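Thiosulfate:glutathione sulfurtransferase (Homo sapiens, PDB 6BEV) transfers sulfur from thiosulfate to glutathione, forming S-sulfanylglutathione, a central intermediate of hydrogen sulfide metabolism. Local coordinates at residues Gly23-Leu29 / Arg121-Gly125. Sequence-based numbering, arbitrary orientation.
Sequences GAPTVSL and RNYAG
The main chain of Gly23 lies over one face of the Arg121 guanidinium, its N 3.8 Å above the plane. Ala24 O accepts a bond from Arg121 NE (2.9 Å), reached because the arginine chain turns about its CG-CD bond (chi3 68°). Pro25, exposed and with its CB turned away, has no N-H to offer but uses its carbonyl: Asn122 N donates to Pro25 O over 2.8 Å, nearly straight at 170°. Thr26 pairs with Asn122 in a single parallel bridge, which Val27 N completes by donating to Asn122 O. Thr26 O takes a longer, more bent bond from Arg121 NH2 (3.2 Å), while the CG2 methyl of Thr26 meets Ala124 CB. Beta-branched Val27 presses CB over the other guanidinium face, and its CG1 packs on Tyr123 CB. A water donates to Val27 O and accepts from Gly125 N, joining the two backbones. Ser28, the N-cap of helix 29-38, leads to Leu29, whose CD1 lies 3.6 Å from Tyr123 OH, a hydroxyl hydrogen-bonded to Glu129 of helix 126-133. The N-terminal segment thus adds one bridge to the outer strand 120-122 of the parallel rhodanese sheet, with the Asn122 side chain about 6 Å from that of the persulfide-forming Cys99. Sandwiched between Gly23 and Val27, Arg121 gives two carbonyls its N-H groups and turns NH1 to Glu31 and His94; the carboxylate probably balances its buried positive charge.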
ATOM      1  N   GLY A  23       6.907  12.825  -0.549  1.00 36.61           N
ATOM      2  CA  GLY A  23       6.332  12.045  -1.630  1.00 35.67           C
ATOM      3  C   GLY A  23       7.356  11.278  -2.449  1.00 85.24           C
ATOM      4  O   GLY A  23       7.076  10.859  -3.567  1.00 26.81           O
ATOM      5  N   ALA A  24       8.549  11.084  -1.892  1.00 24.99           N
ATOM      6  CA  ALA A  24       9.607  10.378  -2.588  1.00 19.28           C
ATOM      7  C   ALA A  24       9.240   8.906  -2.727  1.00 17.51           C
ATOM      8  O   ALA A  24       8.327   8.417  -2.054  1.00 17.84           O
ATOM      9  CB  ALA A  24      10.919  10.534  -1.825  1.00 24.21           C
ATOM     10  N   PRO A  25       9.943   8.159  -3.587  1.00 16.67           N
ATOM     11  CA  PRO A  25       9.501   6.786  -3.876  1.00 16.73           C
ATOM     12  C   PRO A  25       9.560   5.850  -2.703  1.00 14.23           C
ATOM     13  O   PRO A  25       8.848   4.843  -2.740  1.00 14.73           O
ATOM     14  CB  PRO A  25      10.451   6.322  -4.990  1.00 19.58           C
ATOM     15  CG  PRO A  25      10.975   7.555  -5.578  1.00 21.38           C
ATOM     16  CD  PRO A  25      11.074   8.541  -4.453  1.00 19.50           C
ATOM     17  N   THR A  26      10.407   6.108  -1.700  1.00 13.45           N
ATOM     18  CA  THR A  26      10.428   5.339  -0.465  1.00 12.83           C
ATOM     19  C   THR A  26       9.915   6.200   0.684  1.00 12.80           C
ATOM     20  O   THR A  26      10.210   7.397   0.759  1.00 13.47           O
ATOM     21  CB  THR A  26      11.852   4.856  -0.146  1.00 13.39           C
ATOM     22  OG1 THR A  26      12.312   4.007  -1.208  1.00 15.21           O
ATOM     23  CG2 THR A  26      11.921   4.084   1.169  1.00 13.61           C
ATOM     24  N   VAL A  27       9.159   5.589   1.584  1.00 11.73           N
ATOM     25  CA  VAL A  27       8.788   6.211   2.857  1.00 11.17           C
ATOM     26  C   VAL A  27       9.445   5.435   3.995  1.00 10.59           C
ATOM     27  O   VAL A  27       9.454   4.198   3.999  1.00 11.66           O
ATOM     28  CB  VAL A  27       7.256   6.311   3.011  1.00 11.28           C
ATOM     29  CG1 VAL A  27       6.597   4.944   3.067  1.00 11.62           C
ATOM     30  CG2 VAL A  27       6.882   7.138   4.227  1.00 11.27           C
ATOM     31  N   SER A  28      10.031   6.166   4.938  1.00 11.78           N
ATOM     32  CA  SER A  28      10.620   5.577   6.132  1.00 12.09           C
ATOM     33  C   SER A  28       9.553   5.342   7.199  1.00 11.27           C
ATOM     34  O   SER A  28       8.480   5.950   7.191  1.00 11.62           O
ATOM     35  CB  SER A  28      11.671   6.522   6.715  1.00 13.39           C
ATOM     36  OG  SER A  28      11.037   7.655   7.279  1.00 14.54           O
ATOM     37  N   LEU A  29       9.882   4.472   8.154  1.00 11.23           N
ATOM     38  CA  LEU A  29       8.952   4.178   9.236  1.00 11.44           C
ATOM     39  C   LEU A  29       8.611   5.407  10.058  1.00 11.91           C
ATOM     40  O   LEU A  29       7.427   5.594  10.374  1.00 12.35           O
ATOM     41  CB  LEU A  29       9.480   3.032  10.102  1.00 12.70           C
ATOM     42  CG  LEU A  29       8.569   2.605  11.255  1.00 13.90           C
ATOM     43  CD1 LEU A  29       7.216   2.156  10.754  1.00 14.53           C
ATOM     44  CD2 LEU A  29       9.233   1.484  12.034  1.00 15.71           C
ATOM     45  N   ARG A 121       4.142   5.301  -2.897  1.00 10.94           N
ATOM     46  CA  ARG A 121       5.419   5.190  -2.211  1.00 12.05           C
ATOM     47  C   ARG A 121       5.560   3.788  -1.627  1.00 10.87           C
ATOM     48  O   ARG A 121       4.575   3.187  -1.215  1.00 11.26           O
ATOM     49  CB  ARG A 121       5.515   6.216  -1.053  1.00 12.55           C
ATOM     50  CG  ARG A 121       5.146   7.644  -1.478  1.00 13.54           C
ATOM     51  CD  ARG A 121       5.158   8.632  -0.333  1.00 13.49           C
ATOM     52  NE  ARG A 121       6.515   8.845   0.137  1.00 12.71           N
ATOM     53  CZ  ARG A 121       6.829   9.485   1.257  1.00 12.55           C
ATOM     54  NH1 ARG A 121       5.872   9.968   2.030  1.00 12.94           N
ATOM     55  NH2 ARG A 121       8.098   9.609   1.614  1.00 13.15           N
ATOM     56  N   ASN A 122       6.804   3.296  -1.538  1.00 11.94           N
ATOM     57  CA  ASN A 122       7.101   1.971  -0.997  1.00 11.79           C
ATOM     58  C   ASN A 122       7.605   2.127   0.428  1.00 10.97           C
ATOM     59  O   ASN A 122       8.577   2.852   0.660  1.00 11.50           O
ATOM     60  CB  ASN A 122       8.190   1.297  -1.837  1.00 13.12           C
ATOM     61  CG  ASN A 122       8.513  -0.117  -1.372  1.00 12.52           C
ATOM     62  OD1 ASN A 122       7.654  -0.855  -0.871  1.00 13.41           O
ATOM     63  ND2 ASN A 122       9.774  -0.505  -1.551  1.00 14.07           N
ATOM     64  N   TYR A 123       6.975   1.422   1.368  1.00 10.88           N
ATOM     65  CA  TYR A 123       7.541   1.303   2.708  1.00 10.32           C
ATOM     66  C   TYR A 123       8.590   0.181   2.651  1.00 10.54           C
ATOM     67  O   TYR A 123       8.312  -0.993   2.895  1.00 11.67           O
ATOM     68  CB  TYR A 123       6.451   1.077   3.751  1.00 10.46           C
ATOM     69  CG  TYR A 123       7.016   0.717   5.106  1.00 10.15           C
ATOM     70  CD1 TYR A 123       8.172   1.318   5.573  1.00 10.60           C
ATOM     71  CD2 TYR A 123       6.426  -0.256   5.899  1.00 10.38           C
ATOM     72  CE1 TYR A 123       8.728   0.953   6.792  1.00 10.84           C
ATOM     73  CE2 TYR A 123       6.965  -0.614   7.117  1.00 10.47           C
ATOM     74  CZ  TYR A 123       8.122  -0.016   7.559  1.00 10.79           C
ATOM     75  OH  TYR A 123       8.667  -0.409   8.756  1.00 11.72           O
ATOM     76  N   ALA A 124       9.821   0.575   2.302  1.00 11.61           N
ATOM     77  CA  ALA A 124      10.877  -0.397   2.010  1.00 12.80           C
ATOM     78  C   ALA A 124      11.245  -1.247   3.220  1.00 12.78           C
ATOM     79  O   ALA A 124      11.589  -2.425   3.065  1.00 14.00           O
ATOM     80  CB  ALA A 124      12.105   0.320   1.458  1.00 13.71           C
ATOM     81  N   GLY A 125      11.182  -0.684   4.427  1.00 12.63           N
ATOM     82  CA  GLY A 125      11.451  -1.492   5.613  1.00 13.43           C
ATOM     83  C   GLY A 125      10.489  -2.658   5.732  1.00 13.20           C
ATOM     84  O   GLY A 125      10.851  -3.745   6.193  1.00 14.71           O
TER
HETATM   85  O   HOH W   1      11.352   2.526   4.449  0.60 12.96           O